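Local coordinates for uncharacterized protein YjgB (Bacillus subtilis, PDB 4YGT) that is of unknown function but is a putative secreted lipoprotein and the first structural representative of the DUF4309 family, placed in the PepSY clan, at residues D63-L68 against I88-Y93; T26-E31 against Y135-Y140. One frame throughout, in Å; residues are numbered along the deposited sequence.

Contact 1 (D63-L68 against I88-Y93); sequences DNRFDL and ISEIRY. With SO4 (sulfate ion), chain B.
The ring of Phe-66 lies over one face of the Arg-92 guanidinium, with CZ of Phe-66 3.4 Å from CZ of Arg-92. The ring plane is tilted by 31° from the guanidinium plane. One face of the Arg-65 guanidinium is met by Phe-66 CE1, at the ring's rim. At the ring edge, in plane, sits the Glu-90 carboxylate carbon. A sulfate oxygen, O1, lies at the Arg-65 edge, and another, O2, at the Arg-92 edge. Arg-65, from the loop before strand 67-69, joins Glu-90 and Arg-92 of strand 88-95 in a salt-bridge network. Strand 77-82 runs between strands 67-69 and 88-95 of the antiparallel sheet, so the contact reaches over a strand by side chains alone.

Within 88-93, Arg-92 NH2 is 3.2 Å from Glu-90 OE2, a salt bridge that meets the carboxylate from above its plane. Arg-65 NH2 makes only a long one, 3.7 Å to Glu-90 OE1, with the two planes well turned from each other. The bend of Arg-92 at chi3 (-82°) turns its guanidinium across the Phe-66 ring. A weak hydrogen bond from Arg-92 NE to Asn-156 OD1 links this side chain to strand 152-159. A classic beta bulge sets Ser-89 and Glu-90 against Ser-81 of strand 77-82.

Arg-65 NH2 and Arg-92 NH2 are 4.3 Å apart, gathered beside the anion and Glu-90, which probably offset their charge. The sulfate probably comes from the crystallisation liquor. Its O3 takes a hydrogen bond from Arg-65 NH2 and weaker ones from Arg-65 NE and Arg-92 NH2. The last is long but nearly straight, at 168°. The shortest bond to the ion is from Arg-65 NE to sulfate O1, at 2.8 Å.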
loop_
_atom_site.group_PDB
_atom_site.type_symbol
_atom_site.label_atom_id
_atom_site.label_comp_id
_atom_site.label_asym_id
_atom_site.label_seq_id
_atom_site.Cartn_x
_atom_site.Cartn_y
_atom_site.Cartn_z
ATOM N N ASP A 63 -17.477 -0.707 10.288
ATOM C CA ASP A 63 -16.249 -1.462 10.570
ATOM C C ASP A 63 -15.116 -1.113 9.567
ATOM O O ASP A 63 -14.030 -1.705 9.621
ATOM C CB ASP A 63 -16.538 -2.977 10.554
ATOM C CG ASP A 63 -17.080 -3.563 9.252
ATOM O OD1 ASP A 63 -17.343 -2.782 8.303
ATOM O OD2 ASP A 63 -17.274 -4.801 9.194
ATOM N N ASN A 64 -15.390 -0.163 8.648
ATOM C CA ASN A 64 -14.445 0.296 7.647
ATOM C C ASN A 64 -13.811 1.630 8.050
ATOM O O ASN A 64 -14.499 2.656 8.106
ATOM C CB ASN A 64 -15.132 0.441 6.284
ATOM C CG ASN A 64 -14.158 0.838 5.197
ATOM O OD1 ASN A 64 -12.998 0.409 5.183
ATOM N ND2 ASN A 64 -14.610 1.666 4.272
ATOM N N ARG A 65 -12.495 1.621 8.295
ATOM C CA ARG A 65 -11.804 2.863 8.644
ATOM C C ARG A 65 -10.964 3.407 7.459
ATOM O O ARG A 65 -10.158 4.315 7.651
ATOM C CB ARG A 65 -10.959 2.695 9.921
ATOM C CG ARG A 65 -9.811 1.736 9.803
ATOM C CD ARG A 65 -9.204 1.428 11.142
ATOM N NE ARG A 65 -8.007 0.630 10.923
ATOM C CZ ARG A 65 -6.809 1.143 10.687
ATOM N NH1 ARG A 65 -6.625 2.460 10.713
ATOM N NH2 ARG A 65 -5.777 0.346 10.446
ATOM N N PHE A 66 -11.227 2.911 6.229
ATOM C CA PHE A 66 -10.523 3.318 5.011
ATOM C C PHE A 66 -11.432 3.874 3.967
ATOM O O PHE A 66 -12.450 3.268 3.650
ATOM C CB PHE A 66 -9.759 2.140 4.367
ATOM C CG PHE A 66 -8.488 1.770 5.087
ATOM C CD1 PHE A 66 -8.521 0.958 6.216
ATOM C CD2 PHE A 66 -7.259 2.261 4.658
ATOM C CE1 PHE A 66 -7.351 0.667 6.918
ATOM C CE2 PHE A 66 -6.094 1.955 5.342
ATOM C CZ PHE A 66 -6.146 1.175 6.478
ATOM N N ASP A 67 -11.030 5.004 3.374
ATOM C CA ASP A 67 -11.680 5.531 2.169
ATOM C C ASP A 67 -11.180 4.615 1.078
ATOM O O ASP A 67 -9.969 4.554 0.868
ATOM C CB ASP A 67 -11.312 7.005 1.927
ATOM C CG ASP A 67 -12.247 7.993 2.578
ATOM O OD1 ASP A 67 -13.358 7.581 3.004
ATOM O OD2 ASP A 67 -11.888 9.170 2.651
ATOM N N LEU A 68 -12.061 3.784 0.501
ATOM C CA LEU A 68 -11.607 2.782 -0.467
ATOM C C LEU A 68 -11.921 3.149 -1.926
ATOM O O LEU A 68 -13.041 3.535 -2.276
ATOM C CB LEU A 68 -12.186 1.412 -0.129
ATOM C CG LEU A 68 -11.685 0.797 1.158
ATOM C CD1 LEU A 68 -12.684 -0.224 1.685
ATOM C CD2 LEU A 68 -10.284 0.195 0.983
ATOM N N ILE A 88 -3.612 11.812 6.865
ATOM C CA ILE A 88 -3.492 10.395 6.504
ATOM C C ILE A 88 -2.691 9.595 7.575
ATOM O O ILE A 88 -1.547 9.927 7.894
ATOM C CB ILE A 88 -2.875 10.241 5.086
ATOM C CG1 ILE A 88 -3.715 10.992 3.996
ATOM C CG2 ILE A 88 -2.658 8.761 4.724
ATOM C CD1 ILE A 88 -3.040 11.014 2.583
ATOM N N SER A 89 -3.298 8.519 8.107
ATOM C CA SER A 89 -2.586 7.668 9.066
ATOM C C SER A 89 -1.985 6.461 8.361
ATOM O O SER A 89 -0.942 5.990 8.795
ATOM C CB SER A 89 -3.477 7.233 10.225
ATOM O OG SER A 89 -4.723 6.717 9.804
ATOM N N GLU A 90 -2.603 5.979 7.247
ATOM C CA GLU A 90 -2.100 4.812 6.517
ATOM C C GLU A 90 -2.557 4.814 5.083
ATOM O O GLU A 90 -3.682 5.237 4.783
ATOM C CB GLU A 90 -2.564 3.520 7.222
ATOM C CG GLU A 90 -2.027 2.212 6.656
ATOM C CD GLU A 90 -2.379 0.964 7.440
ATOM O OE1 GLU A 90 -2.676 1.069 8.653
ATOM O OE2 GLU A 90 -2.324 -0.131 6.840
ATOM N N ILE A 91 -1.674 4.349 4.183
ATOM C CA ILE A 91 -2.022 4.209 2.758
ATOM C C ILE A 91 -1.935 2.721 2.454
ATOM O O ILE A 91 -0.993 2.064 2.884
ATOM C CB ILE A 91 -1.170 5.088 1.771
ATOM C CG1 ILE A 91 -1.152 6.573 2.213
ATOM C CG2 ILE A 91 -1.683 4.952 0.321
ATOM C CD1 ILE A 91 -0.155 7.504 1.489
ATOM N N ARG A 92 -2.954 2.189 1.784
ATOM C CA ARG A 92 -3.046 0.804 1.390
ATOM C C ARG A 92 -3.146 0.733 -0.141
ATOM O O ARG A 92 -4.045 1.331 -0.730
ATOM C CB ARG A 92 -4.257 0.190 2.088
ATOM C CG ARG A 92 -4.239 -1.310 2.185
ATOM C CD ARG A 92 -5.236 -1.775 3.219
ATOM N NE ARG A 92 -4.724 -1.707 4.590
ATOM C CZ ARG A 92 -5.449 -2.016 5.661
ATOM N NH1 ARG A 92 -6.722 -2.360 5.530
ATOM N NH2 ARG A 92 -4.921 -1.934 6.872
ATOM N N TYR A 93 -2.176 0.049 -0.777
ATOM C CA TYR A 93 -2.049 -0.183 -2.215
ATOM C C TYR A 93 -2.567 -1.601 -2.514
ATOM O O TYR A 93 -2.024 -2.564 -1.988
ATOM C CB TYR A 93 -0.578 0.014 -2.629
ATOM C CG TYR A 93 -0.274 -0.269 -4.079
ATOM C CD1 TYR A 93 -0.431 0.715 -5.050
ATOM C CD2 TYR A 93 0.195 -1.515 -4.484
ATOM C CE1 TYR A 93 -0.190 0.446 -6.397
ATOM C CE2 TYR A 93 0.457 -1.790 -5.826
ATOM C CZ TYR A 93 0.266 -0.804 -6.781
ATOM O OH TYR A 93 0.511 -1.074 -8.111
HETATM S S SO4 B . -8.439 -2.827 9.702
HETATM O O1 SO4 B . -9.237 -1.872 10.479
HETATM O O2 SO4 B . -8.996 -3.053 8.373
HETATM O O3 SO4 B . -7.076 -2.295 9.590
HETATM O O4 SO4 B . -8.391 -4.121 10.357
#

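Contact 2 (T26-E31 against Y135-Y140); sequences TAYKGE and YDTGRY. With EDO (1,2-ethanediol), chain F.
Gly-30 and Tyr-140 form the tight part of this contact. CA of Gly-30 sits 3.4 Å from the centroid of the Tyr-140 ring and almost on its normal, a CH-pi contact. The opposite face of the ring is met by CB of Arg-139, offset toward the rim. Gly-30 closes the helix in a Schellman motif. Having no side chain, it can lie flat on the ring. Ala-27 O is 3.2 Å from CD2 of Tyr-140, and also takes the backbone bond from Gly-30 N. CB of Ala-27 packs on OG1 and CG2 of Thr-137.

Tyr-28 is an exposed rim that still packs closely. Its bond to CB points away, but CG, anti to the carbonyl carbon (chi1 -80°), swings the ring back over Thr-137 and the start of the type II' turn 137-140. CB of Thr-137 is 3.9 Å from the centroid of the Tyr-28 ring, over its face. The Tyr-28 hydroxyl bonds to Tyr-24. The looser side lies beside the turn, where a water bridges the segments. It donates to Tyr-28 O at 2.7 Å and accepts from Arg-139 N. An ethanediol, probably from the crystallisation liquor, is held by Arg-139 and Tyr-140. Its O1 takes a bond from Arg-139 NE, at 2.8 Å, and its O2 bonds to the Tyr-140 hydroxyl.

The contact joins the end of helix 14-27 to the hairpin between strands 131-137 and 140-146. Ala-27 also touches Leu-142 and Leu-157, so the helix end rests on strands 140-146 and 152-159 of the same sheet.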
loop_
_atom_site.group_PDB
_atom_site.type_symbol
_atom_site.label_atom_id
_atom_site.label_comp_id
_atom_site.label_asym_id
_atom_site.label_seq_id
_atom_site.Cartn_x
_atom_site.Cartn_y
_atom_site.Cartn_z
ATOM N N THR A 26 9.619 5.686 -2.614
ATOM C CA THR A 26 8.713 6.755 -2.201
ATOM C C THR A 26 8.304 6.629 -0.734
ATOM O O THR A 26 8.069 7.657 -0.084
ATOM C CB THR A 26 7.486 6.916 -3.135
ATOM O OG1 THR A 26 6.524 5.900 -2.890
ATOM C CG2 THR A 26 7.864 6.929 -4.589
ATOM N N ALA A 27 8.282 5.409 -0.204
ATOM C CA ALA A 27 7.990 5.116 1.215
ATOM C C ALA A 27 8.836 5.959 2.189
ATOM O O ALA A 27 8.336 6.302 3.250
ATOM C CB ALA A 27 8.212 3.649 1.494
ATOM N N TYR A 28 10.063 6.360 1.805
ATOM C CA TYR A 28 10.941 7.227 2.625
ATOM C C TYR A 28 10.406 8.681 2.767
ATOM O O TYR A 28 10.766 9.366 3.731
ATOM C CB TYR A 28 12.345 7.269 2.047
ATOM C CG TYR A 28 13.190 6.071 2.399
ATOM C CD1 TYR A 28 13.193 4.937 1.593
ATOM C CD2 TYR A 28 14.051 6.099 3.493
ATOM C CE1 TYR A 28 13.988 3.837 1.897
ATOM C CE2 TYR A 28 14.845 4.997 3.819
ATOM C CZ TYR A 28 14.812 3.869 3.014
ATOM O OH TYR A 28 15.611 2.797 3.305
ATOM N N LYS A 29 9.553 9.124 1.821
ATOM C CA LYS A 29 8.830 10.413 1.775
ATOM C C LYS A 29 7.487 10.338 2.526
ATOM O O LYS A 29 6.791 11.354 2.614
ATOM C CB LYS A 29 8.423 10.785 0.321
ATOM C CG LYS A 29 9.435 11.134 -0.724
ATOM C CD LYS A 29 8.577 11.423 -1.981
ATOM C CE LYS A 29 9.298 11.939 -3.195
ATOM N NZ LYS A 29 8.363 12.168 -4.334
ATOM N N GLY A 30 7.056 9.130 2.881
ATOM C CA GLY A 30 5.749 8.904 3.510
ATOM C C GLY A 30 4.609 9.036 2.508
ATOM O O GLY A 30 3.520 9.525 2.824
ATOM N N GLU A 31 4.891 8.621 1.278
ATOM C CA GLU A 31 3.985 8.654 0.139
ATOM C C GLU A 31 4.058 7.372 -0.638
ATOM O O GLU A 31 5.052 6.656 -0.565
ATOM C CB GLU A 31 4.388 9.782 -0.822
ATOM C CG GLU A 31 4.135 11.185 -0.335
ATOM C CD GLU A 31 4.700 12.251 -1.251
ATOM O OE1 GLU A 31 4.844 12.006 -2.474
ATOM O OE2 GLU A 31 4.999 13.345 -0.728
ATOM N N TYR A 135 9.449 -3.723 5.762
ATOM C CA TYR A 135 10.687 -3.042 5.367
ATOM C C TYR A 135 10.704 -1.635 5.967
ATOM O O TYR A 135 9.785 -0.876 5.716
ATOM C CB TYR A 135 10.818 -2.984 3.828
ATOM C CG TYR A 135 11.272 -4.299 3.235
ATOM C CD1 TYR A 135 12.624 -4.597 3.106
ATOM C CD2 TYR A 135 10.350 -5.262 2.830
ATOM C CE1 TYR A 135 13.050 -5.819 2.586
ATOM C CE2 TYR A 135 10.763 -6.479 2.291
ATOM C CZ TYR A 135 12.116 -6.755 2.170
ATOM O OH TYR A 135 12.531 -7.961 1.645
ATOM N N ASP A 136 11.717 -1.303 6.793
ATOM C CA ASP A 136 11.801 0.031 7.389
ATOM C C ASP A 136 12.307 1.019 6.344
ATOM O O ASP A 136 13.254 0.709 5.618
ATOM C CB ASP A 136 12.683 0.044 8.644
ATOM C CG ASP A 136 12.108 -0.686 9.855
ATOM O OD1 ASP A 136 10.858 -0.809 9.949
ATOM O OD2 ASP A 136 12.897 -1.053 10.747
ATOM N N THR A 137 11.625 2.177 6.225
ATOM C CA THR A 137 11.918 3.224 5.233
ATOM C C THR A 137 11.963 4.624 5.900
ATOM O O THR A 137 11.048 5.439 5.771
ATOM C CB THR A 137 10.890 3.170 4.077
ATOM O OG1 THR A 137 9.588 3.434 4.602
ATOM C CG2 THR A 137 10.895 1.833 3.348
ATOM N N GLY A 138 13.039 4.863 6.623
ATOM C CA GLY A 138 13.265 6.107 7.346
ATOM C C GLY A 138 12.318 6.262 8.514
ATOM O O GLY A 138 12.354 5.467 9.457
ATOM N N ARG A 139 11.456 7.287 8.437
ATOM C CA ARG A 139 10.416 7.580 9.420
ATOM C C ARG A 139 9.201 6.658 9.241
ATOM O O ARG A 139 8.314 6.649 10.094
ATOM C CB ARG A 139 9.920 9.021 9.229
ATOM C CG ARG A 139 10.916 10.112 9.489
ATOM C CD ARG A 139 10.194 11.317 10.024
ATOM N NE ARG A 139 9.962 12.302 8.976
ATOM C CZ ARG A 139 9.477 13.516 9.196
ATOM N NH1 ARG A 139 9.151 13.897 10.426
ATOM N NH2 ARG A 139 9.315 14.362 8.192
ATOM N N TYR A 140 9.110 5.964 8.090
ATOM C CA TYR A 140 7.945 5.149 7.747
ATOM C C TYR A 140 8.303 3.666 7.608
ATOM O O TYR A 140 9.466 3.281 7.771
ATOM C CB TYR A 140 7.305 5.700 6.432
ATOM C CG TYR A 140 7.199 7.214 6.448
ATOM C CD1 TYR A 140 6.145 7.852 7.096
ATOM C CD2 TYR A 140 8.210 8.012 5.906
ATOM C CE1 TYR A 140 6.075 9.245 7.165
ATOM C CE2 TYR A 140 8.162 9.406 5.994
ATOM C CZ TYR A 140 7.090 10.017 6.619
ATOM O OH TYR A 140 7.019 11.391 6.686
HETATM C C1 EDO F . 10.962 12.581 5.088
HETATM O O1 EDO F . 11.092 12.124 6.437
HETATM C C2 EDO F . 9.473 12.583 4.613
HETATM O O2 EDO F . 8.660 13.604 5.200
HETATM O O HOH W 1 11.882 9.120 6.209
#

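How the contacts relate
Contact 1 and contact 2 reach the same antiparallel sheet, with centres about 17 Å apart. Their nearest atoms are about 4 Å apart, but the two do not touch. Strand 152-159 is their shared neighbour: it pairs with 88-95 on one edge and 140-146 on the other, and takes side chains of contact 1 at His-154 and Asn-156 and of contact 2 at Leu-157. In sequence, both segments of contact 1 fall between 26-31 and 135-140. With the function unknown, neither contact can be tied to an active site. Each holds a small molecule, sulfate in contact 1 and ethanediol in contact 2.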